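Local coordinates for protein endoglucanase E-5 (PDB 2CKS) that cleaves internal beta-1,4-glucosidic linkages in cellulose, lichenin and cereal beta-glucans, this chain being its glycoside hydrolase family 5 catalytic domain, at residues 35-40 with 63-68. Sequence-based numbering, arbitrary orientation.
Sequences GIQWFD and SMYIQE
Trp38 turns the edge of its six-membered ring onto the face of Tyr65, a tilted edge-to-face pair with centroids 4.8 Å apart and planes at 58°. This is the rim of a family 5 (beta/alpha)8 barrel, where the loop and short helix that follow strand 29-32 meet the end of the neighbouring parallel strand, 59-65. Trp38 CZ3 comes down 3.6 Å from Tyr65 CZ, while the Glu68 carboxylate sits at the indole edge, OE1 near CH2. Gln37 fills the angle where the two rings meet. With CG set between its backbone N and carbonyl carbon (chi1 84°) and the chain bent at chi2, NE2 sits over the indole centre and also faces Tyr65; it donates to Glu68 O at 2.9 Å, and OE1 takes a water that also donates to Tyr65 O. Ile36 N donates to Ser63 O at 3.2 Å, and Gly35 CA, with no side chain in the way, lies 3.6 Å from Tyr65 CD1. Replacing Tyr65 by alanine would probably open a gap beside the Trp38 edge, the Gln37 amide and Gly35 CA. Further out, Tyr65 also meets His101; the Ser63 side chain lies about 5 Å from that of Glu231, the probable nucleophile, and its OG hydrogen-bonds Asp99 OD1.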
ATOM      1  N   GLY A  35       4.676  -9.706   4.093  1.00  7.39           N
ATOM      2  CA  GLY A  35       5.852  -9.880   3.270  1.00  7.76           C
ATOM      3  C   GLY A  35       5.782 -11.207   2.551  1.00  8.03           C
ATOM      4  O   GLY A  35       5.542 -12.229   3.186  1.00  8.69           O
ATOM      5  N   ILE A  36       5.998 -11.209   1.236  1.00  8.52           N
ATOM      6  CA  ILE A  36       5.886 -12.451   0.468  1.00  8.84           C
ATOM      7  C   ILE A  36       7.002 -13.469   0.783  1.00  9.07           C
ATOM      8  O   ILE A  36       6.870 -14.652   0.475  1.00 10.10           O
ATOM      9  CB  ILE A  36       5.747 -12.182  -1.061  1.00  9.67           C
ATOM     10  CG1 ILE A  36       7.030 -11.619  -1.664  0.80  9.99           C
ATOM     11  CG2 ILE A  36       4.547 -11.263  -1.328  0.80  9.19           C
ATOM     12  CD1 ILE A  36       7.036 -11.629  -3.196  0.80 10.94           C
ATOM     13  N   GLN A  37       8.079 -13.029   1.431  1.00  8.28           N
ATOM     14  CA  GLN A  37       9.130 -13.950   1.877  1.00  8.13           C
ATOM     15  C   GLN A  37       8.712 -14.813   3.072  1.00  8.14           C
ATOM     16  O   GLN A  37       9.358 -15.823   3.371  1.00  7.92           O
ATOM     17  CB  GLN A  37      10.413 -13.173   2.212  1.00  8.45           C
ATOM     18  CG  GLN A  37      10.484 -12.565   3.607  1.00  8.54           C
ATOM     19  CD  GLN A  37       9.885 -11.168   3.711  1.00 10.08           C
ATOM     20  OE1 GLN A  37       9.031 -10.779   2.908  1.00 11.27           O
ATOM     21  NE2 GLN A  37      10.332 -10.410   4.713  1.00  9.82           N
ATOM     22  N   TRP A  38       7.659 -14.393   3.768  1.00  7.31           N
ATOM     23  CA  TRP A  38       7.150 -15.116   4.931  1.00  7.60           C
ATOM     24  C   TRP A  38       5.761 -15.712   4.715  1.00  7.17           C
ATOM     25  O   TRP A  38       5.447 -16.764   5.275  1.00  7.63           O
ATOM     26  CB  TRP A  38       7.078 -14.191   6.138  1.00  7.78           C
ATOM     27  CG  TRP A  38       8.376 -13.655   6.618  1.00  8.50           C
ATOM     28  CD1 TRP A  38       9.551 -14.331   6.756  1.00  9.94           C
ATOM     29  CD2 TRP A  38       8.622 -12.326   7.066  1.00 10.13           C
ATOM     30  NE1 TRP A  38      10.522 -13.494   7.251  1.00 10.61           N
ATOM     31  CE2 TRP A  38       9.970 -12.257   7.460  1.00 10.71           C
ATOM     32  CE3 TRP A  38       7.831 -11.176   7.183  1.00 11.39           C
ATOM     33  CZ2 TRP A  38      10.548 -11.088   7.948  1.00 12.04           C
ATOM     34  CZ3 TRP A  38       8.409 -10.012   7.662  1.00 12.94           C
ATOM     35  CH2 TRP A  38       9.753  -9.981   8.040  1.00 12.43           C
ATOM     36  N   PHE A  39       4.919 -15.044   3.924  1.00  7.33           N
ATOM     37  CA  PHE A  39       3.502 -15.407   3.828  1.00  7.19           C
ATOM     38  C   PHE A  39       3.055 -15.586   2.391  1.00  7.66           C
ATOM     39  O   PHE A  39       1.922 -15.283   2.032  1.00  8.28           O
ATOM     40  CB  PHE A  39       2.629 -14.386   4.568  1.00  7.25           C
ATOM     41  CG  PHE A  39       2.920 -14.329   6.030  1.00  7.52           C
ATOM     42  CD1 PHE A  39       2.383 -15.267   6.897  1.00  7.32           C
ATOM     43  CD2 PHE A  39       3.784 -13.366   6.535  1.00  7.76           C
ATOM     44  CE1 PHE A  39       2.700 -15.230   8.249  1.00  7.64           C
ATOM     45  CE2 PHE A  39       4.092 -13.333   7.880  1.00  7.89           C
ATOM     46  CZ  PHE A  39       3.546 -14.266   8.729  1.00  7.10           C
ATOM     47  N   ASP A  40       3.963 -16.093   1.574  1.00  7.76           N
ATOM     48  CA  ASP A  40       3.661 -16.408   0.197  1.00  8.40           C
ATOM     49  C   ASP A  40       2.581 -17.472   0.113  1.00  8.37           C
ATOM     50  O   ASP A  40       1.763 -17.451  -0.802  1.00  9.10           O
ATOM     51  CB  ASP A  40       4.909 -16.934  -0.487  1.00  8.56           C
ATOM     52  CG  ASP A  40       4.810 -16.878  -1.966  1.00 10.70           C
ATOM     53  OD1 ASP A  40       5.234 -17.861  -2.616  1.00 12.94           O
ATOM     54  OD2 ASP A  40       4.322 -15.893  -2.556  1.00  9.93           O
ATOM     55  N   SER A  63       3.397  -6.663  -0.977  1.00  5.85           N
ATOM     56  CA  SER A  63       4.472  -6.161  -0.144  1.00  6.38           C
ATOM     57  C   SER A  63       5.680  -7.070  -0.255  1.00  6.48           C
ATOM     58  O   SER A  63       5.652  -8.213   0.192  1.00  6.95           O
ATOM     59  CB  SER A  63       4.021  -6.037   1.311  1.00  6.56           C
ATOM     60  OG  SER A  63       3.014  -5.040   1.428  1.00  8.10           O
ATOM     61  N   MET A  64       6.725  -6.553  -0.874  1.00  6.46           N
ATOM     62  CA  MET A  64       7.969  -7.286  -1.048  1.00  6.35           C
ATOM     63  C   MET A  64       9.075  -6.625  -0.237  1.00  5.87           C
ATOM     64  O   MET A  64       9.616  -5.591  -0.626  1.00  5.65           O
ATOM     65  CB  MET A  64       8.361  -7.315  -2.523  1.00  6.37           C
ATOM     66  CG  MET A  64       9.625  -8.137  -2.818  1.00  7.37           C
ATOM     67  SD  MET A  64      10.045  -8.125  -4.556  1.00  8.62           S
ATOM     68  CE  MET A  64      10.708  -6.456  -4.708  1.00  8.58           C
ATOM     69  N   TYR A  65       9.400  -7.220   0.905  1.00  5.91           N
ATOM     70  CA  TYR A  65      10.551  -6.800   1.684  1.00  5.87           C
ATOM     71  C   TYR A  65      11.815  -7.018   0.862  1.00  6.00           C
ATOM     72  O   TYR A  65      11.866  -7.890   0.002  1.00  6.62           O
ATOM     73  CB  TYR A  65      10.679  -7.610   2.962  1.00  6.33           C
ATOM     74  CG  TYR A  65       9.745  -7.267   4.094  1.00  6.90           C
ATOM     75  CD1 TYR A  65       8.382  -7.496   3.996  1.00  8.60           C
ATOM     76  CD2 TYR A  65      10.241  -6.755   5.285  1.00  9.31           C
ATOM     77  CE1 TYR A  65       7.530  -7.225   5.045  1.00  9.18           C
ATOM     78  CE2 TYR A  65       9.391  -6.473   6.347  1.00 10.08           C
ATOM     79  CZ  TYR A  65       8.040  -6.714   6.216  1.00 10.88           C
ATOM     80  OH  TYR A  65       7.180  -6.441   7.257  1.00 13.12           O
ATOM     81  N   ILE A  66      12.824  -6.199   1.129  1.00  6.16           N
ATOM     82  CA  ILE A  66      14.094  -6.274   0.411  1.00  6.11           C
ATOM     83  C   ILE A  66      15.133  -6.957   1.296  1.00  6.35           C
ATOM     84  O   ILE A  66      15.759  -7.928   0.886  1.00  6.36           O
ATOM     85  CB  ILE A  66      14.550  -4.856  -0.023  1.00  6.39           C
ATOM     86  CG1 ILE A  66      13.373  -4.047  -0.602  1.00  7.30           C
ATOM     87  CG2 ILE A  66      15.713  -4.966  -1.012  1.00  6.09           C
ATOM     88  CD1 ILE A  66      12.664  -4.686  -1.753  1.00  7.27           C
ATOM     89  N   GLN A  67      15.283  -6.443   2.509  1.00  6.53           N
ATOM     90  CA  GLN A  67      16.024  -7.115   3.563  1.00  6.96           C
ATOM     91  C   GLN A  67      15.074  -8.094   4.272  1.00  7.40           C
ATOM     92  O   GLN A  67      14.034  -8.444   3.719  1.00  7.19           O
ATOM     93  CB  GLN A  67      16.644  -6.077   4.500  1.00  6.99           C
ATOM     94  CG  GLN A  67      17.888  -5.416   3.903  1.00  7.48           C
ATOM     95  CD  GLN A  67      17.594  -4.479   2.735  1.00  6.48           C
ATOM     96  OE1 GLN A  67      16.773  -3.568   2.854  1.00  7.41           O
ATOM     97  NE2 GLN A  67      18.274  -4.697   1.615  1.00  6.73           N
ATOM     98  N   GLU A  68      15.446  -8.580   5.456  1.00  8.46           N
ATOM     99  CA  GLU A  68      14.604  -9.496   6.237  1.00  9.34           C
ATOM    100  C   GLU A  68      14.203 -10.732   5.419  1.00  9.46           C
ATOM    101  O   GLU A  68      13.049 -11.160   5.425  1.00  9.98           O
ATOM    102  CB  GLU A  68      13.399  -8.749   6.826  1.00  9.74           C
ATOM    103  CG  GLU A  68      13.825  -7.531   7.644  1.00 11.16           C
ATOM    104  CD  GLU A  68      12.682  -6.804   8.321  1.00 12.74           C
ATOM    105  OE1 GLU A  68      11.934  -7.439   9.106  1.00 15.21           O
ATOM    106  OE2 GLU A  68      12.535  -5.587   8.074  1.00 13.95           O
TER
HETATM  107  O   HOH W   1       9.500 -10.133   0.270  1.00 22.32           O